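Local coordinates for Ufm1-specific protease (Caenorhabditis elegans, PDB 5EJJ), which hydrolyses the peptide bond at the C-terminal glycine of the ubiquitin-like modifier ufm-1 as a thiol protease and is needed to localise certain odorant receptors to olfactory cilia, at residues K184-F189 / F245-G250; T287-T292 / L306-T311; R43-H48 / N118-L123; W405-L410 / P557-D562. All blocks are in the same frame, centred on the assembly; numbering follows the deposited sequence.

Contact 1: residues K184-F189 / F245-G250; sequences KYLDKF and FPAFFG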
loop_
_atom_site.group_PDB
_atom_site.type_symbol
_atom_site.label_atom_id
_atom_site.label_comp_id
_atom_site.label_asym_id
_atom_site.label_seq_id
_atom_site.Cartn_x
_atom_site.Cartn_y
_atom_site.Cartn_z
ATOM N N LYS A 184 3.606 28.202 -3.011
ATOM C CA LYS A 184 2.484 27.550 -2.318
ATOM C C LYS A 184 1.394 27.015 -3.262
ATOM O O LYS A 184 0.212 26.939 -2.890
ATOM C CB LYS A 184 1.864 28.513 -1.300
ATOM C CG LYS A 184 2.900 29.368 -0.586
ATOM C CD LYS A 184 3.004 29.053 0.891
ATOM C CE LYS A 184 4.357 29.515 1.446
ATOM N NZ LYS A 184 5.197 28.372 1.961
ATOM N N TYR A 185 1.816 26.615 -4.462
ATOM C CA TYR A 185 0.904 26.432 -5.577
ATOM C C TYR A 185 -0.243 25.453 -5.331
ATOM O O TYR A 185 -1.326 25.657 -5.858
ATOM C CB TYR A 185 1.663 26.138 -6.880
ATOM C CG TYR A 185 0.778 26.135 -8.116
ATOM C CD1 TYR A 185 0.410 24.944 -8.725
ATOM C CD2 TYR A 185 0.301 27.313 -8.666
ATOM C CE1 TYR A 185 -0.405 24.923 -9.845
ATOM C CE2 TYR A 185 -0.517 27.301 -9.793
ATOM C CZ TYR A 185 -0.870 26.098 -10.380
ATOM O OH TYR A 185 -1.693 26.060 -11.500
ATOM N N LEU A 186 -0.046 24.411 -4.530
ATOM C CA LEU A 186 -1.185 23.515 -4.242
ATOM C C LEU A 186 -1.512 23.336 -2.756
ATOM O O LEU A 186 -2.226 22.375 -2.395
ATOM C CB LEU A 186 -1.028 22.117 -4.865
ATOM C CG LEU A 186 -0.867 21.833 -6.348
ATOM C CD1 LEU A 186 0.555 22.133 -6.726
ATOM C CD2 LEU A 186 -1.156 20.378 -6.606
ATOM N N ASP A 187 -1.014 24.253 -1.919
ATOM C CA ASP A 187 -1.165 24.138 -0.474
ATOM C C ASP A 187 -2.580 23.821 -0.032
ATOM O O ASP A 187 -2.788 23.004 0.866
ATOM C CB ASP A 187 -0.668 25.385 0.211
ATOM C CG ASP A 187 0.829 25.448 0.257
ATOM O OD1 ASP A 187 1.461 24.660 -0.475
ATOM O OD2 ASP A 187 1.381 26.283 1.013
ATOM N N LYS A 188 -3.550 24.457 -0.676
ATOM C CA LYS A 188 -4.952 24.141 -0.454
ATOM C C LYS A 188 -5.215 22.624 -0.472
ATOM O O LYS A 188 -6.029 22.124 0.302
ATOM C CB LYS A 188 -5.824 24.883 -1.483
ATOM C CG LYS A 188 -7.204 24.260 -1.699
ATOM C CD LYS A 188 -8.149 25.174 -2.487
ATOM C CE LYS A 188 -7.683 25.431 -3.927
ATOM N NZ LYS A 188 -8.836 25.591 -4.895
ATOM N N PHE A 189 -4.504 21.888 -1.330
ATOM C CA PHE A 189 -4.779 20.457 -1.521
ATOM C C PHE A 189 -3.831 19.541 -0.782
ATOM O O PHE A 189 -4.157 18.383 -0.537
ATOM C CB PHE A 189 -4.655 20.061 -2.989
ATOM C CG PHE A 189 -5.490 20.867 -3.917
ATOM C CD1 PHE A 189 -4.976 22.015 -4.498
ATOM C CD2 PHE A 189 -6.782 20.460 -4.237
ATOM C CE1 PHE A 189 -5.745 22.756 -5.360
ATOM C CE2 PHE A 189 -7.551 21.196 -5.101
ATOM C CZ PHE A 189 -7.034 22.348 -5.668
ATOM N N PHE A 245 3.538 11.554 -8.720
ATOM C CA PHE A 245 4.570 12.312 -8.014
ATOM C C PHE A 245 4.000 13.094 -6.823
ATOM O O PHE A 245 2.861 13.559 -6.871
ATOM C CB PHE A 245 5.311 13.234 -8.964
ATOM C CG PHE A 245 4.464 14.317 -9.578
ATOM C CD1 PHE A 245 3.719 14.074 -10.726
ATOM C CD2 PHE A 245 4.461 15.607 -9.044
ATOM C CE1 PHE A 245 2.969 15.090 -11.321
ATOM C CE2 PHE A 245 3.703 16.629 -9.631
ATOM C CZ PHE A 245 2.956 16.365 -10.773
ATOM N N PRO A 246 4.780 13.213 -5.735
ATOM C CA PRO A 246 4.308 13.883 -4.525
ATOM C C PRO A 246 4.131 15.396 -4.622
ATOM O O PRO A 246 4.995 16.093 -5.129
ATOM C CB PRO A 246 5.395 13.553 -3.503
ATOM C CG PRO A 246 6.548 13.193 -4.290
ATOM C CD PRO A 246 6.039 12.505 -5.483
ATOM N N ALA A 247 2.990 15.867 -4.115
ATOM C CA ALA A 247 2.702 17.282 -3.865
ATOM C C ALA A 247 2.875 17.558 -2.374
ATOM O O ALA A 247 2.026 17.157 -1.566
ATOM C CB ALA A 247 1.275 17.564 -4.244
ATOM N N PHE A 248 3.964 18.214 -1.992
ATOM C CA PHE A 248 4.185 18.491 -0.577
ATOM C C PHE A 248 3.680 19.888 -0.244
ATOM O O PHE A 248 3.787 20.804 -1.063
ATOM C CB PHE A 248 5.664 18.361 -0.210
ATOM C CG PHE A 248 6.188 16.965 -0.306
ATOM C CD1 PHE A 248 5.755 15.992 0.580
ATOM C CD2 PHE A 248 7.112 16.623 -1.274
ATOM C CE1 PHE A 248 6.230 14.705 0.508
ATOM C CE2 PHE A 248 7.589 15.335 -1.364
ATOM C CZ PHE A 248 7.148 14.371 -0.469
ATOM N N PHE A 249 3.106 20.043 0.946
ATOM C CA PHE A 249 2.625 21.346 1.374
ATOM C C PHE A 249 3.792 22.326 1.397
ATOM O O PHE A 249 4.834 22.055 2.007
ATOM C CB PHE A 249 1.959 21.248 2.742
ATOM C CG PHE A 249 1.577 22.583 3.337
ATOM C CD1 PHE A 249 0.320 23.136 3.096
ATOM C CD2 PHE A 249 2.461 23.275 4.152
ATOM C CE1 PHE A 249 -0.036 24.362 3.646
ATOM C CE2 PHE A 249 2.113 24.484 4.694
ATOM C CZ PHE A 249 0.862 25.033 4.441
ATOM N N GLY A 250 3.626 23.438 0.688
ATOM C CA GLY A 250 4.584 24.516 0.723
ATOM C C GLY A 250 5.492 24.649 -0.480
ATOM O O GLY A 250 6.317 25.559 -0.505
#

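Contact 2: residues T287-T292 / L306-T311; sequences TTTSAT and LPTKWT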
loop_
_atom_site.group_PDB
_atom_site.type_symbol
_atom_site.label_atom_id
_atom_site.label_comp_id
_atom_site.label_asym_id
_atom_site.label_seq_id
_atom_site.Cartn_x
_atom_site.Cartn_y
_atom_site.Cartn_z
ATOM N N THR A 287 4.445 -6.366 -23.125
ATOM C CA THR A 287 3.880 -5.093 -22.764
ATOM C C THR A 287 3.720 -5.038 -21.229
ATOM O O THR A 287 3.608 -6.080 -20.587
ATOM C CB THR A 287 2.585 -4.866 -23.519
ATOM O OG1 THR A 287 2.102 -3.553 -23.219
ATOM C CG2 THR A 287 1.570 -5.891 -23.129
ATOM N N THR A 288 3.744 -3.844 -20.633
ATOM C CA THR A 288 3.666 -3.723 -19.164
ATOM C C THR A 288 2.380 -3.083 -18.631
ATOM O O THR A 288 1.647 -2.435 -19.375
ATOM C CB THR A 288 4.875 -2.933 -18.581
ATOM O OG1 THR A 288 4.857 -1.579 -19.056
ATOM C CG2 THR A 288 6.189 -3.598 -18.962
ATOM N N THR A 289 2.116 -3.283 -17.338
ATOM C CA THR A 289 1.018 -2.601 -16.623
ATOM C C THR A 289 1.597 -1.696 -15.555
ATOM O O THR A 289 2.460 -2.115 -14.773
ATOM C CB THR A 289 0.080 -3.563 -15.825
ATOM O OG1 THR A 289 -0.542 -4.523 -16.689
ATOM C CG2 THR A 289 -0.993 -2.765 -15.122
ATOM N N SER A 290 1.100 -0.470 -15.485
ATOM C CA SER A 290 1.553 0.436 -14.445
ATOM C C SER A 290 0.845 0.258 -13.106
ATOM O O SER A 290 -0.384 0.323 -13.027
ATOM C CB SER A 290 1.428 1.878 -14.905
ATOM O OG SER A 290 2.707 2.356 -15.265
ATOM N N ALA A 291 1.631 0.067 -12.048
ATOM C CA ALA A 291 1.089 -0.057 -10.701
ATOM C C ALA A 291 1.781 0.874 -9.715
ATOM O O ALA A 291 2.952 1.228 -9.881
ATOM C CB ALA A 291 1.188 -1.509 -10.217
ATOM N N THR A 292 1.039 1.258 -8.685
ATOM C CA THR A 292 1.578 1.986 -7.539
ATOM C C THR A 292 1.147 1.253 -6.263
ATOM O O THR A 292 0.012 0.785 -6.160
ATOM C CB THR A 292 1.058 3.429 -7.495
ATOM O OG1 THR A 292 1.243 4.037 -8.776
ATOM C CG2 THR A 292 1.813 4.225 -6.488
ATOM N N LEU A 306 4.824 -3.416 -14.445
ATOM C CA LEU A 306 4.704 -4.863 -14.218
ATOM C C LEU A 306 4.602 -5.679 -15.514
ATOM O O LEU A 306 3.791 -5.367 -16.396
ATOM C CB LEU A 306 3.495 -5.146 -13.344
ATOM C CG LEU A 306 3.577 -4.590 -11.940
ATOM C CD1 LEU A 306 2.276 -4.852 -11.252
ATOM C CD2 LEU A 306 4.728 -5.248 -11.212
ATOM N N PRO A 307 5.435 -6.718 -15.638
ATOM C CA PRO A 307 5.419 -7.581 -16.828
ATOM C C PRO A 307 4.224 -8.533 -16.828
ATOM O O PRO A 307 4.351 -9.682 -16.424
ATOM C CB PRO A 307 6.742 -8.356 -16.726
ATOM C CG PRO A 307 7.111 -8.312 -15.277
ATOM C CD PRO A 307 6.559 -7.013 -14.735
ATOM N N THR A 308 3.071 -8.064 -17.288
ATOM C CA THR A 308 1.838 -8.838 -17.162
ATOM C C THR A 308 1.500 -9.765 -18.345
ATOM O O THR A 308 0.458 -10.441 -18.336
ATOM C CB THR A 308 0.638 -7.924 -16.898
ATOM O OG1 THR A 308 0.767 -6.717 -17.675
ATOM C CG2 THR A 308 0.539 -7.603 -15.416
ATOM N N LYS A 309 2.364 -9.794 -19.358
ATOM C CA LYS A 309 2.184 -10.743 -20.445
ATOM C C LYS A 309 3.114 -11.936 -20.303
ATOM O O LYS A 309 3.111 -12.815 -21.147
ATOM C CB LYS A 309 2.367 -10.076 -21.805
ATOM C CG LYS A 309 1.188 -9.194 -22.227
ATOM C CD LYS A 309 -0.125 -9.971 -22.318
ATOM C CE LYS A 309 -1.298 -9.067 -22.704
ATOM N NZ LYS A 309 -2.572 -9.838 -22.883
ATOM N N TRP A 310 3.908 -11.967 -19.235
ATOM C CA TRP A 310 4.663 -13.168 -18.871
ATOM C C TRP A 310 3.708 -14.284 -18.392
ATOM O O TRP A 310 2.498 -14.063 -18.194
ATOM C CB TRP A 310 5.693 -12.852 -17.774
ATOM C CG TRP A 310 6.871 -11.990 -18.206
ATOM C CD1 TRP A 310 7.096 -11.465 -19.444
ATOM C CD2 TRP A 310 7.977 -11.568 -17.393
ATOM N NE1 TRP A 310 8.271 -10.747 -19.456
ATOM C CE2 TRP A 310 8.825 -10.791 -18.205
ATOM C CE3 TRP A 310 8.326 -11.761 -16.054
ATOM C CZ2 TRP A 310 9.995 -10.216 -17.725
ATOM C CZ3 TRP A 310 9.493 -11.192 -15.585
ATOM C CH2 TRP A 310 10.311 -10.433 -16.415
ATOM N N THR A 311 4.244 -15.488 -18.203
ATOM C CA THR A 311 3.434 -16.580 -17.651
ATOM C C THR A 311 3.126 -16.290 -16.188
ATOM O O THR A 311 3.934 -15.652 -15.505
ATOM C CB THR A 311 4.166 -17.936 -17.707
ATOM O OG1 THR A 311 5.121 -18.015 -16.640
ATOM C CG2 THR A 311 4.872 -18.122 -19.038
HETATM O O HOH W 1 0.245 -5.674 -20.274
#

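Contact 3: residues R43-H48 / N118-L123; sequences RKQVIH and NNEHVL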
loop_
_atom_site.group_PDB
_atom_site.type_symbol
_atom_site.label_atom_id
_atom_site.label_comp_id
_atom_site.label_asym_id
_atom_site.label_seq_id
_atom_site.Cartn_x
_atom_site.Cartn_y
_atom_site.Cartn_z
ATOM N N ARG A 43 16.669 17.818 2.820
ATOM C CA ARG A 43 16.352 17.873 4.243
ATOM C C ARG A 43 17.033 16.787 5.063
ATOM O O ARG A 43 16.703 16.590 6.224
ATOM C CB ARG A 43 14.842 17.924 4.509
ATOM C CG ARG A 43 14.092 16.687 4.188
ATOM C CD ARG A 43 12.608 16.993 4.247
ATOM N NE ARG A 43 12.018 16.782 5.568
ATOM C CZ ARG A 43 10.763 16.364 5.748
ATOM N NH1 ARG A 43 9.995 16.116 4.691
ATOM N NH2 ARG A 43 10.268 16.194 6.973
ATOM N N LYS A 44 18.006 16.129 4.447
ATOM C CA LYS A 44 18.857 15.159 5.117
ATOM C C LYS A 44 18.051 14.163 5.928
ATOM O O LYS A 44 18.308 13.966 7.120
ATOM C CB LYS A 44 19.890 15.862 5.969
ATOM C CG LYS A 44 20.939 16.537 5.131
ATOM C CD LYS A 44 21.945 17.272 5.994
ATOM C CE LYS A 44 23.297 17.381 5.301
ATOM N NZ LYS A 44 23.322 18.416 4.233
ATOM N N GLN A 45 17.075 13.544 5.251
ATOM C CA GLN A 45 16.131 12.621 5.872
ATOM C C GLN A 45 16.100 11.286 5.126
ATOM O O GLN A 45 15.715 11.239 3.977
ATOM C CB GLN A 45 14.740 13.250 5.893
ATOM C CG GLN A 45 13.728 12.420 6.618
ATOM C CD GLN A 45 12.335 12.912 6.391
ATOM O OE1 GLN A 45 11.986 13.310 5.292
ATOM N NE2 GLN A 45 11.521 12.891 7.433
ATOM N N VAL A 46 16.520 10.203 5.765
ATOM C CA VAL A 46 16.566 8.913 5.086
ATOM C C VAL A 46 15.171 8.320 5.017
ATOM O O VAL A 46 14.486 8.291 6.010
ATOM C CB VAL A 46 17.500 7.937 5.838
ATOM C CG1 VAL A 46 17.392 6.553 5.267
ATOM C CG2 VAL A 46 18.937 8.420 5.771
ATOM N N ILE A 47 14.729 7.836 3.865
ATOM C CA ILE A 47 13.379 7.285 3.796
ATOM C C ILE A 47 13.372 5.769 3.637
ATOM O O ILE A 47 12.508 5.104 4.188
ATOM C CB ILE A 47 12.542 7.932 2.669
ATOM C CG1 ILE A 47 12.459 9.434 2.869
ATOM C CG2 ILE A 47 11.147 7.382 2.635
ATOM C CD1 ILE A 47 11.818 9.815 4.136
ATOM N N HIS A 48 14.320 5.225 2.878
ATOM C CA HIS A 48 14.370 3.787 2.593
ATOM C C HIS A 48 15.776 3.244 2.777
ATOM O O HIS A 48 16.704 3.699 2.121
ATOM C CB HIS A 48 13.978 3.483 1.150
ATOM C CG HIS A 48 12.586 3.894 0.782
ATOM N ND1 HIS A 48 11.465 3.291 1.309
ATOM C CD2 HIS A 48 12.138 4.823 -0.096
ATOM C CE1 HIS A 48 10.383 3.852 0.795
ATOM N NE2 HIS A 48 10.764 4.784 -0.063
ATOM N N ASN A 118 20.181 10.898 13.589
ATOM C CA ASN A 118 19.201 10.957 14.673
ATOM C C ASN A 118 18.034 10.053 14.395
ATOM O O ASN A 118 17.441 10.163 13.345
ATOM C CB ASN A 118 18.631 12.355 14.798
ATOM C CG ASN A 118 19.554 13.304 15.505
ATOM O OD1 ASN A 118 20.716 13.468 15.116
ATOM N ND2 ASN A 118 19.043 13.953 16.553
ATOM N N ASN A 119 17.675 9.182 15.336
ATOM C CA ASN A 119 16.475 8.353 15.180
ATOM C C ASN A 119 15.151 9.124 15.206
ATOM O O ASN A 119 14.966 10.029 16.003
ATOM C CB ASN A 119 16.411 7.255 16.229
ATOM C CG ASN A 119 15.179 6.403 16.064
ATOM O OD1 ASN A 119 15.124 5.542 15.195
ATOM N ND2 ASN A 119 14.166 6.670 16.863
ATOM N N GLU A 120 14.220 8.750 14.348
ATOM C CA GLU A 120 12.997 9.507 14.242
ATOM C C GLU A 120 11.948 8.647 13.592
ATOM O O GLU A 120 12.265 7.822 12.744
ATOM C CB GLU A 120 13.248 10.753 13.412
ATOM C CG GLU A 120 12.097 11.204 12.531
ATOM C CD GLU A 120 12.301 12.627 12.017
ATOM O OE1 GLU A 120 12.564 13.507 12.887
ATOM O OE2 GLU A 120 12.215 12.849 10.767
ATOM N N HIS A 121 10.700 8.804 14.012
ATOM C CA HIS A 121 9.654 7.968 13.475
ATOM C C HIS A 121 9.069 8.768 12.319
ATOM O O HIS A 121 8.178 9.585 12.508
ATOM C CB HIS A 121 8.630 7.601 14.560
ATOM C CG HIS A 121 7.469 6.793 14.059
ATOM N ND1 HIS A 121 7.620 5.697 13.236
ATOM C CD2 HIS A 121 6.133 6.930 14.264
ATOM C CE1 HIS A 121 6.428 5.193 12.949
ATOM N NE2 HIS A 121 5.511 5.923 13.561
ATOM N N VAL A 122 9.624 8.549 11.129
ATOM C CA VAL A 122 9.284 9.304 9.930
ATOM C C VAL A 122 7.873 8.985 9.489
ATOM O O VAL A 122 7.510 7.801 9.423
ATOM C CB VAL A 122 10.206 8.915 8.772
ATOM C CG1 VAL A 122 9.912 9.786 7.548
ATOM C CG2 VAL A 122 11.669 8.991 9.202
ATOM N N LEU A 123 7.105 10.036 9.177
ATOM C CA LEU A 123 5.670 9.940 8.882
ATOM C C LEU A 123 5.333 10.199 7.415
ATOM O O LEU A 123 6.089 10.872 6.711
ATOM C CB LEU A 123 4.899 10.958 9.722
ATOM C CG LEU A 123 5.039 10.922 11.250
ATOM C CD1 LEU A 123 4.346 12.113 11.881
ATOM C CD2 LEU A 123 4.503 9.635 11.821
#

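Contact 4: residues W405-L410 / P557-D562; sequences WSWFIL and PQPPSD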
loop_
_atom_site.group_PDB
_atom_site.type_symbol
_atom_site.label_atom_id
_atom_site.label_comp_id
_atom_site.label_asym_id
_atom_site.label_seq_id
_atom_site.Cartn_x
_atom_site.Cartn_y
_atom_site.Cartn_z
ATOM N N TRP A 405 -14.838 -10.014 2.448
ATOM C CA TRP A 405 -14.404 -10.390 1.109
ATOM C C TRP A 405 -13.438 -9.348 0.597
ATOM O O TRP A 405 -12.337 -9.676 0.144
ATOM C CB TRP A 405 -15.580 -10.536 0.139
ATOM C CG TRP A 405 -15.181 -11.144 -1.185
ATOM C CD1 TRP A 405 -14.493 -10.532 -2.185
ATOM C CD2 TRP A 405 -15.444 -12.479 -1.640
ATOM N NE1 TRP A 405 -14.309 -11.397 -3.234
ATOM C CE2 TRP A 405 -14.883 -12.601 -2.924
ATOM C CE3 TRP A 405 -16.108 -13.579 -1.091
ATOM C CZ2 TRP A 405 -14.960 -13.775 -3.669
ATOM C CZ3 TRP A 405 -16.188 -14.747 -1.837
ATOM C CH2 TRP A 405 -15.620 -14.832 -3.113
ATOM N N SER A 406 -13.853 -8.089 0.686
ATOM C CA SER A 406 -13.044 -6.993 0.187
ATOM C C SER A 406 -11.643 -7.033 0.793
ATOM O O SER A 406 -10.659 -6.717 0.120
ATOM C CB SER A 406 -13.723 -5.658 0.465
ATOM O OG SER A 406 -13.490 -5.232 1.793
ATOM N N TRP A 407 -11.540 -7.447 2.049
ATOM C CA TRP A 407 -10.226 -7.556 2.669
ATOM C C TRP A 407 -9.373 -8.550 1.909
ATOM O O TRP A 407 -8.176 -8.351 1.766
ATOM C CB TRP A 407 -10.322 -7.954 4.137
ATOM C CG TRP A 407 -9.017 -8.056 4.861
ATOM C CD1 TRP A 407 -8.521 -7.167 5.753
ATOM C CD2 TRP A 407 -8.057 -9.123 4.784
ATOM N NE1 TRP A 407 -7.304 -7.597 6.232
ATOM C CE2 TRP A 407 -6.998 -8.796 5.647
ATOM C CE3 TRP A 407 -7.983 -10.317 4.064
ATOM C CZ2 TRP A 407 -5.889 -9.616 5.811
ATOM C CZ3 TRP A 407 -6.863 -11.130 4.232
ATOM C CH2 TRP A 407 -5.842 -10.777 5.098
ATOM N N PHE A 408 -9.981 -9.618 1.406
ATOM C CA PHE A 408 -9.208 -10.631 0.684
ATOM C C PHE A 408 -8.706 -10.197 -0.715
ATOM O O PHE A 408 -7.681 -10.710 -1.199
ATOM C CB PHE A 408 -9.943 -11.982 0.655
ATOM C CG PHE A 408 -9.744 -12.799 1.906
ATOM C CD1 PHE A 408 -10.650 -12.719 2.956
ATOM C CD2 PHE A 408 -8.634 -13.633 2.040
ATOM C CE1 PHE A 408 -10.454 -13.458 4.113
ATOM C CE2 PHE A 408 -8.426 -14.377 3.198
ATOM C CZ PHE A 408 -9.334 -14.286 4.237
ATOM N N ILE A 409 -9.395 -9.263 -1.365
ATOM C CA ILE A 409 -8.824 -8.748 -2.598
ATOM C C ILE A 409 -7.795 -7.665 -2.296
ATOM O O ILE A 409 -6.636 -7.758 -2.726
ATOM C CB ILE A 409 -9.870 -8.330 -3.656
ATOM C CG1 ILE A 409 -10.934 -7.417 -3.074
ATOM C CG2 ILE A 409 -10.577 -9.567 -4.218
ATOM C CD1 ILE A 409 -12.294 -7.586 -3.791
ATOM N N LEU A 410 -8.176 -6.687 -1.481
ATOM C CA LEU A 410 -7.264 -5.600 -1.116
ATOM C C LEU A 410 -5.969 -6.071 -0.449
ATOM O O LEU A 410 -5.092 -5.254 -0.152
ATOM C CB LEU A 410 -7.969 -4.577 -0.230
ATOM C CG LEU A 410 -8.614 -3.445 -1.030
ATOM C CD1 LEU A 410 -9.348 -3.996 -2.222
ATOM C CD2 LEU A 410 -9.560 -2.612 -0.193
ATOM N N PRO A 557 -11.791 -15.460 9.734
ATOM C CA PRO A 557 -11.239 -15.914 8.451
ATOM C C PRO A 557 -9.736 -16.154 8.485
ATOM O O PRO A 557 -8.987 -15.356 9.056
ATOM C CB PRO A 557 -11.601 -14.772 7.506
ATOM C CG PRO A 557 -12.821 -14.134 8.137
ATOM C CD PRO A 557 -12.525 -14.191 9.596
ATOM N N GLN A 558 -9.303 -17.265 7.906
ATOM C CA GLN A 558 -7.879 -17.588 7.874
ATOM C C GLN A 558 -7.350 -17.403 6.459
ATOM O O GLN A 558 -7.890 -17.964 5.503
ATOM C CB GLN A 558 -7.614 -19.034 8.323
ATOM C CG GLN A 558 -8.355 -19.487 9.578
ATOM C CD GLN A 558 -7.775 -18.907 10.858
ATOM O OE1 GLN A 558 -6.729 -19.350 11.339
ATOM N NE2 GLN A 558 -8.460 -17.918 11.419
ATOM N N PRO A 559 -6.282 -16.619 6.314
ATOM C CA PRO A 559 -5.689 -16.412 4.992
ATOM C C PRO A 559 -4.767 -17.577 4.664
ATOM O O PRO A 559 -4.155 -18.146 5.583
ATOM C CB PRO A 559 -4.864 -15.130 5.175
ATOM C CG PRO A 559 -5.188 -14.624 6.570
ATOM C CD PRO A 559 -5.595 -15.829 7.345
ATOM N N PRO A 560 -4.663 -17.929 3.371
ATOM C CA PRO A 560 -3.823 -19.051 2.922
ATOM C C PRO A 560 -2.355 -18.793 3.219
ATOM O O PRO A 560 -2.051 -17.746 3.792
ATOM C CB PRO A 560 -4.094 -19.141 1.419
ATOM C CG PRO A 560 -4.856 -17.896 1.069
ATOM C CD PRO A 560 -5.501 -17.376 2.297
ATOM N N SER A 561 -1.463 -19.713 2.854
ATOM C CA SER A 561 -0.080 -19.624 3.329
ATOM C C SER A 561 0.996 -19.292 2.293
ATOM O O SER A 561 2.159 -19.100 2.664
ATOM C CB SER A 561 0.311 -20.877 4.109
ATOM O OG SER A 561 -0.270 -20.857 5.397
ATOM N N ASP A 562 0.620 -19.216 1.017
ATOM C CA ASP A 562 1.562 -18.767 -0.015
ATOM C C ASP A 562 0.995 -17.671 -0.922
ATOM O O ASP A 562 -0.014 -17.891 -1.592
ATOM C CB ASP A 562 2.023 -19.949 -0.880
ATOM C CG ASP A 562 3.291 -20.623 -0.347
ATOM O OD1 ASP A 562 3.464 -20.728 0.893
ATOM O OD2 ASP A 562 4.117 -21.056 -1.185
#

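Contact 1: residues K184-F189 / F245-G250
D187 is the close-packed point of this contact: its carboxylate takes the backbone N-H of G250 and at the same time lies over the ring of F249. The bond from G250 N to D187 OD1 is 2.7 Å long, somewhat bent at the hydrogen (146°), and reaches the oxygen from above the carboxylate plane. The other oxygen, D187 OD2, sits over one face of the F249 ring toward its rim, 3.6 Å from F249 CE1, with carboxylate and ring planes only 25° apart. F249 offers this face because its CG is anti to the backbone N (chi1 173°), while D187 CB also touches the ring at CE1. D187 closes a type I beta turn begun at K184, its N bonded to K184 O, and leads into the short helix around 187-190; across the contact, the chain has just left strand 235-247, an outer strand of the five-stranded mixed sheet. With an alanine here, CB would still meet the ring, but G250 N would probably lose this acceptor and the F249 face its carboxylate cover. Packing is looser elsewhere. On the buried side L186 CD2 reaches A247 CB at 4.4 Å, and L186 also rests on L256 of helix 253-280. On the exposed side the bent K184 chain brings NZ no closer than 3.9 Å to G250 O.

Contact 2: residues T287-T292 / L306-T311
T289 and L306 form an antiparallel hydrogen-bonded pair in the two-stranded hairpin of strands 289-293 and 302-306. T289 N donates to L306 O (2.8 Å), and L306 N returns a nearly straight bond to T289 O (166° at the hydrogen). T288 adds a CA-H...O contact to the same L306 O. Both side chains of the pair lie on one face of the sheet, where L306 CD1 meets A291 CB at 3.7 Å. Past the pair, the chain bends through an inverse gamma turn at P307, bringing the T308 hydroxyl across to that of T289. Further out, P307 packs on V274 of helix 253-280, and L306 and P307 both touch Y318 of helix 312-325. T289 OG1, set beside its backbone N (chi1 -60°), hydrogen-bonds T308 OG1 at 2.7 Å, either hydroxyl being able to donate, and T308 OG1 also binds a water at 2.8 Å.

Contact 3: residues R43-H48 / N118-L123
Strand 45-53 of the N-terminal MPN domain meets, through Q45 and I47, the buried V122 on the chain that follows strand 117-119. The two methyls of V122 divide the work: CG1 lies 3.9 Å from I47 CD1 and 3.5 Å from Q45 NE2, while CG2 approaches the V46 carbonyl oxygen at 4.3 Å. Q45 comes at V122 from the opposite direction. Its extended chain, with CG anti to the backbone N (chi1 -175°), carries the amide out to E120, where Q45 NE2 makes a weak hydrogen bond to E120 OE2 at 3.4 Å; amide and carboxylate planes stand nearly perpendicular, 85° apart. Strand 45-53 is the outermost of its four-stranded mixed sheet and is irregular here: K44 and Q45 form a G1 beta bulge facing R40, and I47 and H48 a classic bulge facing F38. R40 also supplies the stronger partner of the Q45 amide, NH1 bonding to OE1, so both ends of that amide are engaged. Strand 4-6 runs alongside at this end and spans the two segments, F5 bonding to the backbone of K44 and V46, and W4 to that of N118.

Contact 4: residues W405-L410 / P557-D562
The ring of F408 pushes edge-on into a shallow hollow formed by the proline-rich chain P557-P560. P557 CB lies against F408 CE1 at 3.8 Å and P559 CA against F408 CE2 at 3.9 Å, both near the ring plane, so two prolines grip the far rim of the ring between them. P560 CD extends the hollow beyond F408 CE2 at 4.3 Å, and Q558 O approaches obliquely, 4.1 Å from F408 CZ. W407 backs the wedge: its CE3 lies 3.6 Å above the centre of one face of the F408 ring. With CG anti to the backbone N (chi1 -179°), the indole also stretches toward the second segment, and W407 CH2 touches the bump of P559 CG at 4.2 Å. No hydrogen bond crosses between the segments, and the side-chain contacts are apolar. Cutting the F408 ring back to the methyl of an alanine would probably leave a gap between P557 and P559 and take from the W407 indole the ring beneath CE3. F408 belongs to the last turn of helix 396-409; C396, the inferred active-site cysteine, lies at the helix's other end. The proline chain runs on from strand 552-557, which pairs antiparallel with strands 462-467 and 491-494 in the peptidase domain.

Contacts 1 and 2 fall within the same UfSP2-type N-terminal region and both lean on helix 253-280, yet about 30 Å separates their centres; contact 1 ties a turn to a strand end, contact 2 two sides of one hairpin. Contact 3, at the N-terminal MPN domain, is the most buried and holds mainly by V122 against an isoleucine methyl and a glutamine amide, its one cross-segment hydrogen bond being weak. Contact 4 alone belongs to the peptidase part, on the opposite side of the chain's centre from contacts 1 and 3, and rests on apolar side-chain contacts. Backbone pairing dominates contact 2, whereas a single carboxylate dominates the partly exposed contact 1.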